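Local coordinates for protein bifunctional enzyme IspD/IspF (Campylobacter jejuni, PDB 1W55) that catalyses two steps of isoprenoid precursor biosynthesis, transferring the cytidylyl group of CTP to methylerythritol phosphate and cyclising the phosphorylated product to methylerythritol cyclodiphosphate with release of CMP, at residues T19-R27 and D291-E299; N113-L124 and G178-E187. All coordinates share one frame; numbering follows the deposited sequence. Where two conformers were deposited one is given.

Interaction 1: T19-R27 and D291-E299; sequences TKVKKQFLR and DKVREIGFE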
loop_
_atom_site.group_PDB
_atom_site.type_symbol
_atom_site.label_atom_id
_atom_site.label_comp_id
_atom_site.label_asym_id
_atom_site.label_seq_id
_atom_site.Cartn_x
_atom_site.Cartn_y
_atom_site.Cartn_z
ATOM N N THR A 19 -2.632 -21.115 -23.890
ATOM C CA THR A 19 -2.958 -20.147 -24.908
ATOM C C THR A 19 -1.950 -20.472 -26.018
ATOM O O THR A 19 -1.690 -21.653 -26.277
ATOM C CB THR A 19 -2.786 -18.754 -24.331
ATOM O OG1 THR A 19 -2.212 -18.864 -23.021
ATOM C CG2 THR A 19 -4.160 -18.148 -24.053
ATOM N N LYS A 20 -1.373 -19.475 -26.677
ATOM C CA LYS A 20 -0.251 -19.789 -27.555
ATOM C C LYS A 20 1.027 -19.921 -26.724
ATOM O O LYS A 20 1.967 -20.591 -27.132
ATOM C CB LYS A 20 -0.093 -18.770 -28.685
ATOM C CG LYS A 20 0.738 -19.294 -29.886
ATOM C CD LYS A 20 -0.127 -20.059 -30.902
ATOM C CE LYS A 20 0.611 -21.287 -31.448
ATOM N NZ LYS A 20 -0.264 -22.163 -32.289
ATOM N N VAL A 21 1.039 -19.307 -25.544
ATOM C CA VAL A 21 2.210 -19.356 -24.676
ATOM C C VAL A 21 2.310 -20.644 -23.841
ATOM O O VAL A 21 1.345 -21.066 -23.200
ATOM C CB VAL A 21 2.359 -18.070 -23.792
ATOM C CG1 VAL A 21 1.225 -17.940 -22.804
ATOM C CG2 VAL A 21 3.716 -18.067 -23.070
ATOM N N LYS A 22 3.485 -21.263 -23.879
ATOM C CA LYS A 22 3.805 -22.388 -23.008
ATOM C C LYS A 22 4.053 -21.899 -21.584
ATOM O O LYS A 22 4.797 -20.925 -21.352
ATOM C CB LYS A 22 5.025 -23.132 -23.519
ATOM C CG LYS A 22 4.777 -23.909 -24.808
ATOM C CD LYS A 22 6.075 -24.513 -25.325
ATOM C CE LYS A 22 5.937 -24.994 -26.775
ATOM N NZ LYS A 22 7.261 -25.394 -27.360
ATOM N N LYS A 23 3.434 -22.586 -20.630
ATOM C CA LYS A 23 3.448 -22.135 -19.245
ATOM C C LYS A 23 4.846 -22.055 -18.630
ATOM O O LYS A 23 5.084 -21.238 -17.745
ATOM C CB LYS A 23 2.466 -22.938 -18.388
ATOM C CG LYS A 23 2.970 -24.286 -17.883
ATOM C CD LYS A 23 2.042 -24.787 -16.790
ATOM C CE LYS A 23 1.174 -25.905 -17.293
ATOM N NZ LYS A 23 1.763 -27.201 -16.867
ATOM N N GLN A 24 5.777 -22.865 -19.118
ATOM C CA GLN A 24 7.136 -22.848 -18.574
ATOM C C GLN A 24 7.912 -21.579 -18.946
ATOM O O GLN A 24 8.920 -21.268 -18.296
ATOM C CB GLN A 24 7.931 -24.108 -18.936
ATOM C CG GLN A 24 7.663 -24.683 -20.313
ATOM C CD GLN A 24 6.517 -25.684 -20.317
ATOM O OE1 GLN A 24 5.396 -25.339 -20.702
ATOM N NE2 GLN A 24 6.793 -26.923 -19.893
ATOM N N PHE A 25 7.418 -20.851 -19.960
ATOM C CA PHE A 25 8.040 -19.615 -20.425
ATOM C C PHE A 25 7.286 -18.317 -20.099
ATOM O O PHE A 25 7.661 -17.262 -20.599
ATOM C CB PHE A 25 8.359 -19.692 -21.930
ATOM C CG PHE A 25 9.157 -20.903 -22.310
ATOM C CD1 PHE A 25 8.669 -21.802 -23.247
ATOM C CD2 PHE A 25 10.371 -21.168 -21.700
ATOM C CE1 PHE A 25 9.385 -22.943 -23.580
ATOM C CE2 PHE A 25 11.101 -22.308 -22.023
ATOM C CZ PHE A 25 10.609 -23.193 -22.967
ATOM N N LEU A 26 6.235 -18.384 -19.288
ATOM C CA LEU A 26 5.656 -17.170 -18.700
ATOM C C LEU A 26 6.711 -16.478 -17.868
ATOM O O LEU A 26 7.465 -17.153 -17.148
ATOM C CB LEU A 26 4.482 -17.496 -17.785
ATOM C CG LEU A 26 3.230 -18.121 -18.396
ATOM C CD1 LEU A 26 2.299 -18.554 -17.269
ATOM C CD2 LEU A 26 2.538 -17.153 -19.361
ATOM N N ARG A 27 6.773 -15.153 -17.942
ATOM C CA ARG A 27 7.787 -14.433 -17.187
ATOM C C ARG A 27 7.309 -14.062 -15.794
ATOM O O ARG A 27 6.247 -13.482 -15.624
ATOM C CB ARG A 27 8.302 -13.198 -17.955
ATOM C CG ARG A 27 9.711 -13.386 -18.539
ATOM C CD ARG A 27 9.859 -14.654 -19.406
ATOM N NE ARG A 27 11.115 -14.712 -20.147
ATOM C CZ ARG A 27 11.305 -15.441 -21.245
ATOM N NH1 ARG A 27 10.328 -16.192 -21.725
ATOM N NH2 ARG A 27 12.482 -15.428 -21.861
ATOM N N ASP A 291 4.123 -17.111 -34.035
ATOM C CA ASP A 291 3.636 -18.165 -33.137
ATOM C C ASP A 291 4.769 -18.738 -32.288
ATOM O O ASP A 291 4.587 -18.966 -31.093
ATOM C CB ASP A 291 2.975 -19.313 -33.911
ATOM C CG ASP A 291 1.561 -18.986 -34.380
ATOM O OD1 ASP A 291 0.944 -18.023 -33.854
ATOM O OD2 ASP A 291 0.990 -19.658 -35.282
ATOM N N LYS A 292 5.923 -18.991 -32.903
ATOM C CA LYS A 292 7.092 -19.476 -32.158
ATOM C C LYS A 292 7.510 -18.514 -31.046
ATOM O O LYS A 292 7.868 -18.937 -29.950
ATOM C CB LYS A 292 8.286 -19.728 -33.087
ATOM C CG LYS A 292 8.093 -20.871 -34.059
ATOM C CD LYS A 292 8.041 -22.226 -33.348
ATOM C CE LYS A 292 7.323 -23.262 -34.221
ATOM N NZ LYS A 292 7.788 -24.663 -33.991
ATOM N N VAL A 293 7.437 -17.221 -31.345
ATOM C CA VAL A 293 7.845 -16.157 -30.435
ATOM C C VAL A 293 6.852 -16.049 -29.282
ATOM O O VAL A 293 7.234 -15.819 -28.135
ATOM C CB VAL A 293 7.969 -14.818 -31.214
ATOM C CG1 VAL A 293 8.014 -13.632 -30.291
ATOM C CG2 VAL A 293 9.187 -14.857 -32.143
ATOM N N ARG A 294 5.577 -16.230 -29.586
ATOM C CA ARG A 294 4.544 -16.213 -28.556
ATOM C C ARG A 294 4.635 -17.423 -27.613
ATOM O O ARG A 294 4.310 -17.317 -26.433
ATOM C CB ARG A 294 3.171 -16.145 -29.203
ATOM C CG ARG A 294 2.873 -14.833 -29.893
ATOM C CD ARG A 294 1.564 -14.847 -30.656
ATOM N NE ARG A 294 0.415 -14.685 -29.769
ATOM C CZ ARG A 294 -0.812 -15.140 -30.020
ATOM N NH1 ARG A 294 -1.081 -15.811 -31.141
ATOM N NH2 ARG A 294 -1.777 -14.925 -29.140
ATOM N N GLU A 295 5.075 -18.566 -28.142
ATOM C CA GLU A 295 5.240 -19.792 -27.351
ATOM C C GLU A 295 6.238 -19.602 -26.212
ATOM O O GLU A 295 6.045 -20.132 -25.124
ATOM C CB GLU A 295 5.685 -20.963 -28.237
ATOM C CG GLU A 295 4.537 -21.627 -28.987
ATOM C CD GLU A 295 4.997 -22.648 -30.019
ATOM O OE1 GLU A 295 6.215 -22.971 -30.072
ATOM O OE2 GLU A 295 4.131 -23.134 -30.781
ATOM N N ILE A 296 7.298 -18.836 -26.471
ATOM C CA ILE A 296 8.305 -18.541 -25.446
ATOM C C ILE A 296 8.051 -17.249 -24.644
ATOM O O ILE A 296 8.928 -16.776 -23.932
ATOM C CB ILE A 296 9.738 -18.605 -26.012
ATOM C CG1 ILE A 296 9.928 -17.624 -27.180
ATOM C CG2 ILE A 296 10.090 -20.043 -26.440
ATOM C CD1 ILE A 296 11.388 -17.356 -27.497
ATOM N N GLY A 297 6.843 -16.701 -24.725
ATOM C CA GLY A 297 6.433 -15.686 -23.770
ATOM C C GLY A 297 6.529 -14.225 -24.180
ATOM O O GLY A 297 6.414 -13.332 -23.327
ATOM N N PHE A 298 6.706 -13.978 -25.471
ATOM C CA PHE A 298 6.876 -12.627 -25.984
ATOM C C PHE A 298 5.633 -12.133 -26.713
ATOM O O PHE A 298 4.801 -12.931 -27.159
ATOM C CB PHE A 298 8.058 -12.587 -26.949
ATOM C CG PHE A 298 9.393 -12.581 -26.275
ATOM C CD1 PHE A 298 10.212 -13.707 -26.315
ATOM C CD2 PHE A 298 9.832 -11.455 -25.596
ATOM C CE1 PHE A 298 11.443 -13.688 -25.696
ATOM C CE2 PHE A 298 11.064 -11.429 -24.983
ATOM C CZ PHE A 298 11.872 -12.533 -25.022
ATOM N N GLU A 299 5.545 -10.816 -26.869
ATOM C CA GLU A 299 4.422 -10.165 -27.523
ATOM C C GLU A 299 4.943 -8.900 -28.221
ATOM O O GLU A 299 5.776 -8.182 -27.666
ATOM C CB GLU A 299 3.393 -9.796 -26.451
ATOM C CG GLU A 299 2.123 -9.157 -26.962
ATOM C CD GLU A 299 1.107 -8.907 -25.854
ATOM O OE1 GLU A 299 1.393 -9.253 -24.675
ATOM O OE2 GLU A 299 0.029 -8.348 -26.169
HETATM O O HOH W 1 5.444 -13.664 -20.118
#

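Interaction 2: N113-L124 and G178-E187; sequences NLDKADCITPAL and GKIWFVEGEE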
loop_
_atom_site.group_PDB
_atom_site.type_symbol
_atom_site.label_atom_id
_atom_site.label_comp_id
_atom_site.label_asym_id
_atom_site.label_seq_id
_atom_site.Cartn_x
_atom_site.Cartn_y
_atom_site.Cartn_z
ATOM N N ASN A 113 10.947 -35.012 8.351
ATOM C CA ASN A 113 10.306 -36.326 8.390
ATOM C C ASN A 113 10.974 -37.365 7.495
ATOM O O ASN A 113 10.427 -38.442 7.258
ATOM C CB ASN A 113 8.826 -36.197 8.057
ATOM C CG ASN A 113 8.056 -35.499 9.148
ATOM O OD1 ASN A 113 7.850 -36.054 10.230
ATOM N ND2 ASN A 113 7.637 -34.266 8.882
ATOM N N LEU A 114 12.181 -37.041 7.048
ATOM C CA LEU A 114 12.938 -37.852 6.101
ATOM C C LEU A 114 13.038 -39.344 6.420
ATOM O O LEU A 114 12.947 -40.175 5.511
ATOM C CB LEU A 114 14.344 -37.267 5.931
ATOM C CG LEU A 114 15.144 -37.660 4.687
ATOM C CD1 LEU A 114 14.294 -37.541 3.437
ATOM C CD2 LEU A 114 16.395 -36.809 4.575
ATOM N N ASP A 115 13.228 -39.681 7.695
ATOM C CA ASP A 115 13.474 -41.069 8.092
ATOM C C ASP A 115 12.207 -41.872 8.403
ATOM O O ASP A 115 12.284 -43.076 8.662
ATOM C CB ASP A 115 14.441 -41.124 9.284
ATOM C CG ASP A 115 15.797 -40.501 8.972
ATOM O OD1 ASP A 115 16.391 -40.822 7.915
ATOM O OD2 ASP A 115 16.349 -39.677 9.735
ATOM N N LYS A 116 11.052 -41.215 8.363
ATOM C CA LYS A 116 9.783 -41.856 8.722
ATOM C C LYS A 116 9.257 -42.878 7.705
ATOM O O LYS A 116 8.457 -43.740 8.065
ATOM C CB LYS A 116 8.698 -40.804 9.012
ATOM C CG LYS A 116 8.987 -39.925 10.226
ATOM C CD LYS A 116 7.823 -39.897 11.212
ATOM C CE LYS A 116 8.182 -39.158 12.511
ATOM N NZ LYS A 116 8.921 -37.868 12.300
ATOM N N ALA A 117 9.693 -42.783 6.447
ATOM C CA ALA A 117 9.129 -43.619 5.375
ATOM C C ALA A 117 10.017 -43.680 4.123
ATOM O O ALA A 117 11.131 -43.148 4.119
ATOM C CB ALA A 117 7.702 -43.149 5.020
ATOM N N ASP A 118 9.526 -44.340 3.071
ATOM C CA ASP A 118 10.257 -44.423 1.801
ATOM C C ASP A 118 10.011 -43.206 0.899
ATOM O O ASP A 118 10.854 -42.858 0.068
ATOM C CB ASP A 118 9.902 -45.704 1.047
ATOM C CG ASP A 118 10.170 -46.954 1.858
ATOM O OD1 ASP A 118 11.288 -47.089 2.410
ATOM O OD2 ASP A 118 9.307 -47.848 2.009
ATOM N N CYS A 119 8.852 -42.575 1.071
ATOM C CA CYS A 119 8.482 -41.402 0.296
ATOM C C CYS A 119 7.742 -40.416 1.195
ATOM O O CYS A 119 6.815 -40.806 1.921
ATOM C CB CYS A 119 7.617 -41.818 -0.895
ATOM S SG CYS A 119 7.027 -40.473 -1.943
ATOM N N ILE A 120 8.178 -39.156 1.173
ATOM C CA ILE A 120 7.545 -38.084 1.950
ATOM C C ILE A 120 6.886 -37.071 1.022
ATOM O O ILE A 120 7.535 -36.515 0.131
ATOM C CB ILE A 120 8.566 -37.342 2.847
ATOM C CG1 ILE A 120 9.733 -38.260 3.294
ATOM C CG2 ILE A 120 7.838 -36.660 4.022
ATOM C CD1 ILE A 120 9.335 -39.435 4.217
ATOM N N THR A 121 5.605 -36.813 1.251
ATOM C CA THR A 121 4.811 -36.005 0.337
ATOM C C THR A 121 3.817 -35.122 1.089
ATOM O O THR A 121 3.280 -35.525 2.127
ATOM C CB THR A 121 4.064 -36.925 -0.688
ATOM O OG1 THR A 121 3.298 -36.121 -1.599
ATOM C CG2 THR A 121 3.000 -37.753 -0.010
ATOM N N PRO A 122 3.581 -33.919 0.574
ATOM C CA PRO A 122 2.491 -33.078 1.067
ATOM C C PRO A 122 1.144 -33.548 0.537
ATOM O O PRO A 122 1.053 -34.158 -0.528
ATOM C CB PRO A 122 2.831 -31.678 0.522
ATOM C CG PRO A 122 4.129 -31.802 -0.197
ATOM C CD PRO A 122 4.342 -33.256 -0.498
ATOM N N ALA A 123 0.101 -33.267 1.307
ATOM C CA ALA A 123 -1.252 -33.677 0.984
ATOM C C ALA A 123 -2.220 -32.723 1.662
ATOM O O ALA A 123 -1.905 -32.133 2.701
ATOM C CB ALA A 123 -1.509 -35.104 1.438
ATOM N N LEU A 124 -3.396 -32.594 1.070
ATOM C CA LEU A 124 -4.460 -31.767 1.597
ATOM C C LEU A 124 -5.729 -32.592 1.663
ATOM O O LEU A 124 -5.971 -33.440 0.812
ATOM C CB LEU A 124 -4.692 -30.552 0.695
ATOM C CG LEU A 124 -3.541 -29.559 0.548
ATOM C CD1 LEU A 124 -3.865 -28.568 -0.561
ATOM C CD2 LEU A 124 -3.250 -28.843 1.867
ATOM N N GLY A 178 6.237 -49.930 -0.712
ATOM C CA GLY A 178 6.903 -48.886 0.050
ATOM C C GLY A 178 5.952 -48.077 0.916
ATOM O O GLY A 178 4.755 -47.993 0.635
ATOM N N LYS A 179 6.489 -47.483 1.976
ATOM C CA LYS A 179 5.694 -46.696 2.926
ATOM C C LYS A 179 5.746 -45.204 2.608
ATOM O O LYS A 179 6.796 -44.673 2.243
ATOM C CB LYS A 179 6.168 -46.934 4.372
ATOM C CG LYS A 179 6.338 -48.415 4.751
ATOM C CD LYS A 179 5.164 -48.939 5.588
ATOM C CE LYS A 179 4.839 -50.394 5.253
ATOM N NZ LYS A 179 3.773 -50.486 4.213
ATOM N N ILE A 180 4.603 -44.545 2.766
ATOM C CA ILE A 180 4.460 -43.119 2.519
ATOM C C ILE A 180 4.200 -42.361 3.817
ATOM O O ILE A 180 3.378 -42.779 4.629
ATOM C CB ILE A 180 3.286 -42.855 1.534
ATOM C CG1 ILE A 180 3.269 -43.889 0.389
ATOM C CG2 ILE A 180 3.314 -41.386 1.017
ATOM C CD1 ILE A 180 4.473 -43.847 -0.522
ATOM N N TRP A 181 4.901 -41.248 4.003
ATOM C CA TRP A 181 4.595 -40.310 5.076
ATOM C C TRP A 181 3.919 -39.061 4.479
ATOM O O TRP A 181 4.477 -38.402 3.590
ATOM C CB TRP A 181 5.861 -39.936 5.862
ATOM C CG TRP A 181 5.570 -39.144 7.108
ATOM C CD1 TRP A 181 5.680 -37.792 7.263
ATOM C CD2 TRP A 181 5.096 -39.651 8.361
ATOM N NE1 TRP A 181 5.310 -37.424 8.535
ATOM C CE2 TRP A 181 4.947 -38.546 9.233
ATOM C CE3 TRP A 181 4.784 -40.932 8.844
ATOM C CZ2 TRP A 181 4.502 -38.682 10.560
ATOM C CZ3 TRP A 181 4.341 -41.068 10.165
ATOM C CH2 TRP A 181 4.204 -39.946 11.004
ATOM N N PHE A 182 2.709 -38.768 4.952
ATOM C CA PHE A 182 1.957 -37.607 4.490
ATOM C C PHE A 182 2.167 -36.400 5.404
ATOM O O PHE A 182 2.028 -36.490 6.623
ATOM C CB PHE A 182 0.467 -37.931 4.355
ATOM C CG PHE A 182 0.177 -39.025 3.364
ATOM C CD1 PHE A 182 0.012 -40.345 3.793
ATOM C CD2 PHE A 182 0.088 -38.746 1.999
ATOM C CE1 PHE A 182 -0.245 -41.371 2.880
ATOM C CE2 PHE A 182 -0.168 -39.765 1.081
ATOM C CZ PHE A 182 -0.338 -41.085 1.529
ATOM N N VAL A 183 2.508 -35.274 4.792
ATOM C CA VAL A 183 2.766 -34.034 5.509
ATOM C C VAL A 183 1.705 -33.051 5.024
ATOM O O VAL A 183 1.282 -33.138 3.872
ATOM C CB VAL A 183 4.223 -33.564 5.203
ATOM C CG1 VAL A 183 4.304 -32.097 4.821
ATOM C CG2 VAL A 183 5.146 -33.898 6.351
ATOM N N GLU A 184 1.240 -32.145 5.880
ATOM C CA GLU A 184 0.227 -31.170 5.447
ATOM C C GLU A 184 0.765 -30.299 4.299
ATOM O O GLU A 184 1.902 -29.822 4.356
ATOM C CB GLU A 184 -0.266 -30.317 6.631
ATOM C CG GLU A 184 -1.047 -29.051 6.262
ATOM C CD GLU A 184 -2.524 -29.286 5.940
ATOM O OE1 GLU A 184 -2.988 -30.447 5.886
ATOM O OE2 GLU A 184 -3.243 -28.286 5.743
ATOM N N GLY A 185 -0.043 -30.126 3.253
ATOM C CA GLY A 185 0.345 -29.321 2.104
ATOM C C GLY A 185 0.063 -27.835 2.279
ATOM O O GLY A 185 -0.140 -27.363 3.398
ATOM N N GLU A 186 0.033 -27.094 1.174
ATOM C CA GLU A 186 -0.183 -25.645 1.223
ATOM C C GLU A 186 -0.706 -25.124 -0.106
ATOM O O GLU A 186 -0.335 -25.633 -1.176
ATOM C CB GLU A 186 1.113 -24.900 1.600
ATOM C CG GLU A 186 2.269 -25.120 0.625
ATOM C CD GLU A 186 3.506 -24.277 0.910
ATOM O OE1 GLU A 186 3.637 -23.702 2.021
ATOM O OE2 GLU A 186 4.362 -24.194 0.007
ATOM N N GLU A 187 -1.557 -24.105 -0.032
ATOM C CA GLU A 187 -2.074 -23.428 -1.220
ATOM C C GLU A 187 -0.965 -22.883 -2.135
ATOM O O GLU A 187 -1.139 -22.826 -3.344
ATOM C CB GLU A 187 -3.041 -22.305 -0.818
ATOM C CG GLU A 187 -4.522 -22.690 -0.726
ATOM C CD GLU A 187 -4.801 -24.191 -0.808
ATOM O OE1 GLU A 187 -4.583 -24.903 0.198
ATOM O OE2 GLU A 187 -5.263 -24.663 -1.872
#

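Interaction 1: T19-R27 and D291-E299
The loop carrying V21 and F25 runs past the C-terminal end of helix 282-295, with V21 4.1 Å from E295 and F25 5.1 Å from I296, CA to CA. The backbone N of K22 donates to E295 O at 3.1 Å, in the carbonyl plane and on a lone pair. The same oxygen lies at the edge of the F25 ring, near its plane. F25 CD1 also packs on I296 CG2 at 3.9 Å, the methyl sitting over one ring face, while Q24 CG lies over the centre of a face and Y59 meets the ring edge-to-face. On the flank K20 CB lies over the centre of the R294 guanidinium, 3.9 Å from CZ; with CG anti to the backbone N (chi1 -160°) the rest of the K20 chain is carried on to D291. Its aliphatic carbons run across the D291 carboxylate, and NZ stops 4.1 Å from D291 OD2, too far for a salt bridge. K22 and E295, both extended past CG, form only a long ion pair, NZ to OE1 3.8 Å. R27 was modelled in two conformers; in one, NH1 meets F25 O in the guanidinium plane at 3.1 Å and I296 O weakly, a link best taken as tentative. A water accepts from R27 N and donates weakly to G297 O. G297, with positive phi, is the C-prime residue of a Schellman motif, F298 N to V293 O and G297 N to R294 O; the cytidylyltransferase loop docks on this helix terminus of the cyclodiphosphate synthase region, joining the two enzymes of the chain.

Interaction 2: N113-L124 and G178-E187
K179 O is gripped by two successive amides, D118 N at 2.9 Å and C119 N at 3.2 Å, the first tilted from the carbonyl plane and the second almost in line with the C=O bond. D118 returns the bond through its side chain: K179 N donates to OD2 at 2.8 Å, on the anti side of the carboxylate and nearly straight (167°). A117 CB tucks in against K179 O and W181 CB. From this clasp the backbones run on as a parallel ladder in which W181 N, T121 N, V183 N and A123 N donate in alternation to C119, W181, T121 and V183 oxygens, until G185 N donates to A123 O. Strand 180-184 thereby joins strand 119-124 within the mixed sheet of the GT-A-like cytidylyltransferase fold; strands 142-145 and 149-152 also pair with 119-124, both antiparallel.

On the face bearing I120 and P122, the indole of W181 swings out with CG anti to its own backbone N (chi1 -171°). K116 CD rests over its six-membered ring, 3.5 Å from the centroid and 9° off the normal, a CH-pi contact. Beyond it K116 NZ bonds N113 OD1, and N113 ND2 donates to R109 O, so the amide is held at both ends. I120 CG2 comes to the indole edge, and I120 CD1 touches W181 CB. On the other face T121 and F182 run alongside each other in the same direction, with T121 CG2 3.7 Å from F182 CD2; I180 CG2 covers part of one face of the phenyl ring, and K143 adds a cation-pi contact. Past the ladder, L124 CD2 packs on the backbone of G185, 3.5 Å from its C, while L124 CD1 nears E187 OE1, which is salt-bridged to K200 of a second subunit.

How the interactions relate
From the N terminus, the chain leaves strand 4-9 and enters the loop 19-27, whose partner comes 264 residues later at the end of helix 282-295. Interaction 1 thus closes a very long loop that holds the rest of the cytidylyltransferase sheet and the first part of the synthase region. Interaction 2 opens and closes within that span: the chain leaves strand 119-124, passes strands 142-145 and 149-152 and helices 153-159 and 169-174, and returns on strand 180-184. The two loops nest and do not cross. Their centres lie about 34 Å apart, interaction 1 joining one enzyme to the other and interaction 2 building the sheet of the first.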